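Local coordinates for aldehyde dehydrogenase (Burkholderia vietnamiensis, PDB 5KF0), which probably oxidises aldehydes to carboxylic acids with a nicotinamide cofactor, and is seen here with bound NADPH, at residues V31-S36 against L95-G100; G333-E338 against A367-T372. One frame throughout, in Å; residues are numbered along the deposited sequence.

Contact 1 of 2, residues V31-S36 against L95-G100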
ATOM      1  N   VAL A  31     -42.634  17.088  10.300  1.00 14.29           N
ATOM      2  CA  VAL A  31     -41.292  17.461  10.740  1.00 14.95           C
ATOM      3  C   VAL A  31     -41.400  18.816  11.425  1.00 16.13           C
ATOM      4  O   VAL A  31     -41.805  19.799  10.795  1.00 16.19           O
ATOM      5  CB  VAL A  31     -40.308  17.516   9.562  1.00 17.30           C
ATOM      6  CG1 VAL A  31     -38.905  17.910  10.046  1.00 16.44           C
ATOM      7  CG2 VAL A  31     -40.296  16.184   8.806  1.00 14.12           C
ATOM      8  N   THR A  32     -41.056  18.872  12.711  1.00 15.40           N
ATOM      9  CA  THR A  32     -41.172  20.117  13.459  1.00 16.03           C
ATOM     10  C   THR A  32     -39.888  20.931  13.399  1.00 14.58           C
ATOM     11  O   THR A  32     -38.781  20.398  13.273  1.00 16.28           O
ATOM     12  CB  THR A  32     -41.501  19.856  14.929  1.00 17.87           C
ATOM     13  OG1 THR A  32     -40.447  19.071  15.509  1.00 19.60           O
ATOM     14  CG2 THR A  32     -42.847  19.141  15.060  1.00 18.85           C
ATOM     15  N   ASP A  33     -40.056  22.245  13.495  1.00 14.35           N
ATOM     16  CA  ASP A  33     -38.961  23.133  13.850  1.00 14.47           C
ATOM     17  C   ASP A  33     -38.627  22.894  15.319  1.00 15.92           C
ATOM     18  O   ASP A  33     -39.490  23.042  16.186  1.00 15.59           O
ATOM     19  CB  ASP A  33     -39.385  24.581  13.581  1.00 14.85           C
ATOM     20  CG  ASP A  33     -38.303  25.606  13.896  1.00 20.06           C
ATOM     21  OD1 ASP A  33     -37.671  25.537  14.970  1.00 18.36           O
ATOM     22  OD2 ASP A  33     -38.121  26.534  13.079  1.00 23.68           O
ATOM     23  N   LYS A  34     -37.397  22.462  15.600  1.00 15.78           N
ATOM     24  CA  LYS A  34     -37.089  22.015  16.950  1.00 16.64           C
ATOM     25  C   LYS A  34     -36.936  23.164  17.943  1.00 20.40           C
ATOM     26  O   LYS A  34     -36.827  22.918  19.147  1.00 18.44           O
ATOM     27  CB  LYS A  34     -35.828  21.150  16.930  1.00 15.96           C
ATOM     28  CG  LYS A  34     -35.937  19.927  16.008  1.00 14.97           C
ATOM     29  CD  LYS A  34     -37.113  19.015  16.415  1.00 14.41           C
ATOM     30  CE  LYS A  34     -37.210  17.763  15.521  1.00 14.04           C
ATOM     31  NZ  LYS A  34     -37.461  18.123  14.083  1.00 13.02           N
ATOM     32  N   PHE A  35     -36.932  24.411  17.478  1.00 17.67           N
ATOM     33  CA  PHE A  35     -36.945  25.556  18.382  1.00 16.17           C
ATOM     34  C   PHE A  35     -38.358  26.084  18.594  1.00 19.39           C
ATOM     35  O   PHE A  35     -38.782  26.293  19.735  1.00 18.74           O
ATOM     36  CB  PHE A  35     -36.042  26.681  17.845  1.00 16.93           C
ATOM     37  CG  PHE A  35     -35.968  27.880  18.749  1.00 17.28           C
ATOM     38  CD1 PHE A  35     -36.554  29.090  18.383  1.00 18.33           C
ATOM     39  CD2 PHE A  35     -35.344  27.794  19.987  1.00 17.50           C
ATOM     40  CE1 PHE A  35     -36.499  30.194  19.230  1.00 19.00           C
ATOM     41  CE2 PHE A  35     -35.291  28.885  20.830  1.00 18.42           C
ATOM     42  CZ  PHE A  35     -35.871  30.092  20.449  1.00 21.36           C
ATOM     43  N   SER A  36     -39.106  26.285  17.508  1.00 16.07           N
ATOM     44  CA  SER A  36     -40.456  26.830  17.636  1.00 16.57           C
ATOM     45  C   SER A  36     -41.491  25.782  18.017  1.00 16.16           C
ATOM     46  O   SER A  36     -42.546  26.133  18.565  1.00 18.37           O
ATOM     47  CB  SER A  36     -40.889  27.488  16.326  1.00 16.98           C
ATOM     48  OG  SER A  36     -41.193  26.509  15.351  1.00 17.27           O
ATOM     49  N   LEU A  95     -31.332  22.147   7.726  1.00 16.01           N
ATOM     50  CA  LEU A  95     -30.697  21.533   8.884  0.66 15.94           C
ATOM     51  C   LEU A  95     -30.963  22.342  10.149  1.00 16.48           C
ATOM     52  O   LEU A  95     -31.252  21.776  11.210  1.00 16.65           O
ATOM     53  CB  LEU A  95     -29.201  21.397   8.615  0.66 20.58           C
ATOM     54  CG  LEU A  95     -28.258  20.930   9.706  0.66 15.84           C
ATOM     55  CD1 LEU A  95     -28.735  19.607  10.293  0.66 21.94           C
ATOM     56  CD2 LEU A  95     -26.882  20.777   9.072  0.66 15.21           C
ATOM     57  N   CYS A  96     -30.874  23.666  10.053  1.00 16.17           N
ATOM     58  CA  CYS A  96     -31.150  24.526  11.193  1.00 15.76           C
ATOM     59  C   CYS A  96     -32.557  24.281  11.729  1.00 15.95           C
ATOM     60  O   CYS A  96     -32.763  24.149  12.940  1.00 16.74           O
ATOM     61  CB  CYS A  96     -30.968  25.979  10.762  1.00 16.25           C
ATOM     62  SG  CYS A  96     -31.183  27.191  12.027  1.00 18.43           S
ATOM     63  N   ILE A  97     -33.534  24.197  10.830  1.00 13.62           N
ATOM     64  CA  ILE A  97     -34.922  24.038  11.243  1.00 13.90           C
ATOM     65  C   ILE A  97     -35.150  22.652  11.838  1.00 15.29           C
ATOM     66  O   ILE A  97     -35.611  22.518  12.979  1.00 15.23           O
ATOM     67  CB  ILE A  97     -35.861  24.304  10.057  1.00 15.81           C
ATOM     68  CG1 ILE A  97     -35.767  25.768   9.636  1.00 16.93           C
ATOM     69  CG2 ILE A  97     -37.310  23.954  10.428  1.00 16.78           C
ATOM     70  CD1 ILE A  97     -36.436  26.041   8.302  1.00 19.82           C
ATOM     71  N   GLU A  98     -34.847  21.599  11.070  1.00 14.01           N
ATOM     72  CA  GLU A  98     -35.299  20.270  11.463  1.00 13.83           C
ATOM     73  C   GLU A  98     -34.458  19.658  12.578  1.00 14.60           C
ATOM     74  O   GLU A  98     -34.949  18.767  13.279  1.00 15.39           O
ATOM     75  CB  GLU A  98     -35.333  19.321  10.251  1.00 16.31           C
ATOM     76  CG  GLU A  98     -33.999  18.861   9.694  1.00 14.20           C
ATOM     77  CD  GLU A  98     -34.180  17.897   8.524  1.00 17.03           C
ATOM     78  OE1 GLU A  98     -35.291  17.337   8.395  1.00 17.52           O
ATOM     79  OE2 GLU A  98     -33.224  17.712   7.733  1.00 16.07           O
ATOM     80  N   ALA A  99     -33.203  20.083  12.745  1.00 13.15           N
ATOM     81  CA  ALA A  99     -32.396  19.608  13.860  1.00 13.26           C
ATOM     82  C   ALA A  99     -32.258  20.638  14.968  1.00 15.55           C
ATOM     83  O   ALA A  99     -31.695  20.320  16.020  1.00 17.26           O
ATOM     84  CB  ALA A  99     -31.000  19.180  13.381  1.00 12.82           C
ATOM     85  N   GLY A 100     -32.768  21.851  14.771  1.00 14.25           N
ATOM     86  CA  GLY A 100     -32.554  22.906  15.746  1.00 14.47           C
ATOM     87  C   GLY A 100     -31.096  23.271  15.904  1.00 14.92           C
ATOM     88  O   GLY A 100     -30.691  23.756  16.965  1.00 16.71           O
TER
HETATM   89  O   HOH W   1     -35.052  25.063  14.772  1.00 23.84           O
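Lys34 reaches over helix 88-99 and grips a carbonyl near its C-terminal end, just where strand 29-32, an edge strand of a four-stranded sheet within the chain, runs out into a turn. Its CB rests against the backbone of Gly100, 3.8 Å from Gly100 N. CG lies beside the carbonyl of Glu98, CD follows the same carbonyl more loosely, and CE comes back to it. The chain bends at chi2 (-59°) and again at chi4, and this curl brings NZ round to Glu98 O at 2.7 Å. There the ammonium also grips Thr32 O, and Arg189 O, from a loop of the same chain, takes it as well, so NZ has three carbonyl acceptors, which probably suits its positive charge beside a helix C-terminus.

Backbone reaches backbone one residue earlier: Lys34 N donates to Ile97 O at 3.2 Å, almost straight on, while Asp33 CA adds a CA-H...O contact to the same oxygen. The Asp33 side chain crosses that of Ile97 at about a right angle, CB and OD2 both meeting CG2. OD2 pairs with Lys326 in a salt bridge. OD1 makes an Asx turn with Phe35 N and, from above the carboxylate plane, also takes Ser36 N. A water bridges this oxygen, at 2.7 Å from Asp33 OD1, to Cys96 O.

Contact 2 of 2, residues G333-E338 against A367-T372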
ATOM      1  N   GLY A 333     -28.217  25.854  21.007  1.00 14.84           N
ATOM      2  CA  GLY A 333     -29.612  25.792  20.623  1.00 16.73           C
ATOM      3  C   GLY A 333     -30.383  24.802  21.477  1.00 16.97           C
ATOM      4  O   GLY A 333     -29.861  24.250  22.451  1.00 16.09           O
ATOM      5  N   PRO A 334     -31.639  24.545  21.114  1.00 15.93           N
ATOM      6  CA  PRO A 334     -32.455  23.596  21.880  1.00 15.08           C
ATOM      7  C   PRO A 334     -31.929  22.176  21.773  1.00 14.08           C
ATOM      8  O   PRO A 334     -31.392  21.760  20.745  1.00 14.89           O
ATOM      9  CB  PRO A 334     -33.832  23.703  21.216  1.00 17.98           C
ATOM     10  CG  PRO A 334     -33.517  24.073  19.807  1.00 17.19           C
ATOM     11  CD  PRO A 334     -32.350  25.037  19.917  1.00 19.29           C
ATOM     12  N   MET A 335     -32.117  21.411  22.844  1.00 14.02           N
ATOM     13  CA  MET A 335     -31.977  19.970  22.691  1.00 15.62           C
ATOM     14  C   MET A 335     -33.114  19.445  21.812  1.00 16.92           C
ATOM     15  O   MET A 335     -34.107  20.136  21.552  1.00 17.21           O
ATOM     16  CB  MET A 335     -31.963  19.282  24.052  1.00 18.37           C
ATOM     17  CG  MET A 335     -30.706  19.594  24.857  1.00 18.99           C
ATOM     18  SD  MET A 335     -30.695  18.785  26.459  1.00 18.57           S
ATOM     19  CE  MET A 335     -30.632  17.052  25.954  1.00 15.55           C
ATOM     20  N   ILE A 336     -32.952  18.207  21.342  1.00 13.93           N
ATOM     21  CA  ILE A 336     -33.823  17.688  20.297  1.00 14.28           C
ATOM     22  C   ILE A 336     -35.261  17.517  20.766  1.00 18.56           C
ATOM     23  O   ILE A 336     -36.174  17.546  19.932  1.00 18.58           O
ATOM     24  CB  ILE A 336     -33.246  16.367  19.746  1.00 13.44           C
ATOM     25  CG1 ILE A 336     -33.996  15.933  18.478  1.00 15.59           C
ATOM     26  CG2 ILE A 336     -33.242  15.266  20.829  1.00 13.46           C
ATOM     27  CD1 ILE A 336     -33.925  16.961  17.343  1.00 16.75           C
ATOM     28  N   SER A 337     -35.497  17.366  22.069  1.00 16.75           N
ATOM     29  CA  SER A 337     -36.860  17.269  22.584  1.00 19.95           C
ATOM     30  C   SER A 337     -36.863  17.551  24.077  1.00 23.14           C
ATOM     31  O   SER A 337     -35.838  17.415  24.756  1.00 20.57           O
ATOM     32  CB  SER A 337     -37.462  15.890  22.321  1.00 20.01           C
ATOM     33  OG  SER A 337     -36.785  14.910  23.091  1.00 21.17           O
ATOM     34  N   GLU A 338     -38.045  17.930  24.586  1.00 19.85           N
ATOM     35  CA  GLU A 338     -38.205  18.092  26.029  1.00 17.28           C
ATOM     36  C   GLU A 338     -37.931  16.789  26.774  1.00 22.24           C
ATOM     37  O   GLU A 338     -37.396  16.817  27.888  1.00 21.99           O
ATOM     38  CB  GLU A 338     -39.608  18.609  26.363  1.00 20.46           C
ATOM     39  CG  GLU A 338     -39.841  20.029  25.927  1.00 27.54           C
ATOM     40  CD  GLU A 338     -41.085  20.636  26.559  1.00 43.12           C
ATOM     41  OE1 GLU A 338     -41.743  19.947  27.368  1.00 47.99           O
ATOM     42  OE2 GLU A 338     -41.397  21.804  26.247  1.00 43.53           O
ATOM     43  N   ALA A 367     -36.793  22.356  26.422  1.00 22.04           N
ATOM     44  CA  ALA A 367     -35.632  21.847  25.708  1.00 20.28           C
ATOM     45  C   ALA A 367     -34.454  22.814  25.708  1.00 18.22           C
ATOM     46  O   ALA A 367     -33.405  22.477  25.149  1.00 18.30           O
ATOM     47  CB  ALA A 367     -36.005  21.488  24.264  1.00 21.38           C
ATOM     48  N   MET A 368     -34.586  23.997  26.310  1.00 17.08           N
ATOM     49  CA  MET A 368     -33.475  24.949  26.384  1.00 17.71           C
ATOM     50  C   MET A 368     -32.653  24.642  27.633  1.00 15.71           C
ATOM     51  O   MET A 368     -33.000  25.060  28.745  1.00 20.33           O
ATOM     52  CB  MET A 368     -33.981  26.388  26.371  1.00 19.01           C
ATOM     53  CG  MET A 368     -34.790  26.748  25.128  1.00 22.32           C
ATOM     54  SD  MET A 368     -34.009  26.417  23.523  1.00 23.12           S
ATOM     55  CE  MET A 368     -32.500  27.353  23.636  1.00 22.30           C
ATOM     56  N   PHE A 369     -31.553  23.922  27.436  1.00 14.82           N
ATOM     57  CA  PHE A 369     -30.642  23.490  28.492  1.00 18.19           C
ATOM     58  C   PHE A 369     -29.369  24.323  28.366  1.00 16.49           C
ATOM     59  O   PHE A 369     -28.674  24.231  27.351  1.00 15.07           O
ATOM     60  CB  PHE A 369     -30.357  21.994  28.312  1.00 14.57           C
ATOM     61  CG  PHE A 369     -29.922  21.261  29.555  1.00 16.82           C
ATOM     62  CD1 PHE A 369     -28.852  21.703  30.319  1.00 18.80           C
ATOM     63  CD2 PHE A 369     -30.565  20.078  29.923  1.00 15.87           C
ATOM     64  CE1 PHE A 369     -28.443  20.997  31.450  1.00 16.38           C
ATOM     65  CE2 PHE A 369     -30.158  19.359  31.049  1.00 17.34           C
ATOM     66  CZ  PHE A 369     -29.095  19.829  31.817  1.00 15.58           C
ATOM     67  N   GLU A 370     -29.068  25.150  29.369  1.00 16.43           N
ATOM     68  CA  GLU A 370     -27.899  25.984  29.158  0.55 18.51           C
ATOM     69  C   GLU A 370     -26.609  25.167  29.286  1.00 17.78           C
ATOM     70  O   GLU A 370     -26.569  24.051  29.807  1.00 17.07           O
ATOM     71  CB  GLU A 370     -27.902  27.189  30.103  0.55 21.32           C
ATOM     72  CG  GLU A 370     -27.662  26.898  31.558  0.55 19.91           C
ATOM     73  CD  GLU A 370     -27.738  28.163  32.407  0.55 20.59           C
ATOM     74  OE1 GLU A 370     -27.570  29.277  31.854  0.55 21.57           O
ATOM     75  OE2 GLU A 370     -27.970  28.045  33.624  0.55 18.19           O
ATOM     76  N   ALA A 371     -25.545  25.732  28.717  1.00 16.37           N
ATOM     77  CA  ALA A 371     -24.238  25.107  28.854  1.00 14.94           C
ATOM     78  C   ALA A 371     -23.907  24.999  30.339  1.00 15.69           C
ATOM     79  O   ALA A 371     -23.958  25.993  31.070  1.00 18.43           O
ATOM     80  CB  ALA A 371     -23.171  25.920  28.118  1.00 15.35           C
ATOM     81  N   THR A 372     -23.582  23.787  30.783  1.00 15.78           N
ATOM     82  CA  THR A 372     -23.509  23.462  32.201  1.00 15.73           C
ATOM     83  C   THR A 372     -22.237  22.680  32.497  1.00 14.58           C
ATOM     84  O   THR A 372     -21.851  21.794  31.729  1.00 15.37           O
ATOM     85  CB  THR A 372     -24.762  22.663  32.608  1.00 17.41           C
ATOM     86  OG1 THR A 372     -25.930  23.476  32.398  1.00 17.69           O
ATOM     87  CG2 THR A 372     -24.723  22.244  34.068  1.00 17.12           C
TER
HETATM   88  O   HOH W   2     -29.992  23.121  25.036  1.00 16.38           O
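Ala367 pushes its methyl into the bend of the loop 333-338, where the chain turns from Met335 through Ser337 into helix 338-353. CB sits 3.6 Å from Met335 O, with the Ser337 carbonyl carbon a little further off, and CG of Glu338 lies alongside the Ala367 backbone at the outer end. The Ala367 carbonyl faces the loop too. Met335 N donates to Ala367 O at 2.8 Å with an N-H...O angle of 159°, and Pro334 CA and Met335 CB close in around the same oxygen.

Two methionines, one from each segment, pack against the opposite partner. Met368 starts out away from the loop, but bends at chi2 (-53°) and chi3 fold the thioether back, so that SD settles 3.6 Å from Pro334 CB and the CE methyl lies over the Gly333-Pro334 peptide link. Met335 goes the other way, running side by side with Phe369 and pointing in the same direction.

The loop 333-338 lies against the start of strand 368-375, which belongs to the mixed sheet that also holds strands 263-266 and 298-302, part of what is probably the catalytic domain of the aldehyde dehydrogenase fold. The sulfur of Met335 makes a Met-aromatic contact with Phe369, 4.7 Å from the ring centroid and oblique to it; SD touches both CB and CD2. Beyond it the ring is packed among Ser341, Leu344 and Met348 of helix 338-353 and against Val392 of the neighbouring strand. Near Gly333 the segments are joined by a water: it donates to Gly333 O, which Ser289 OG also holds, and accepts from Phe369 N at 3.0 Å.

In the fold
Both segments of contact 1 precede those of contact 2 in the sequence, yet the two centres are about 13 Å apart. Contact 1 joins the small sheet ending in strand 29-32 to helix 88-99; contact 2 joins the loop before helix 338-353 to strand 368-375 of the eight-stranded sheet. They meet directly: Lys34 O and Gly100 O pack on the Pro334 ring, Lys34 CG on Ile336 CD1, and Phe35 CE2 on Met368 SD. This seam joins the N-terminal sheet and helix 88-99 to the loop and strand of the sheet containing 368-375; the side chains of Ala99 and Ser337 are about 10 and 9 Å from the bound NADPH.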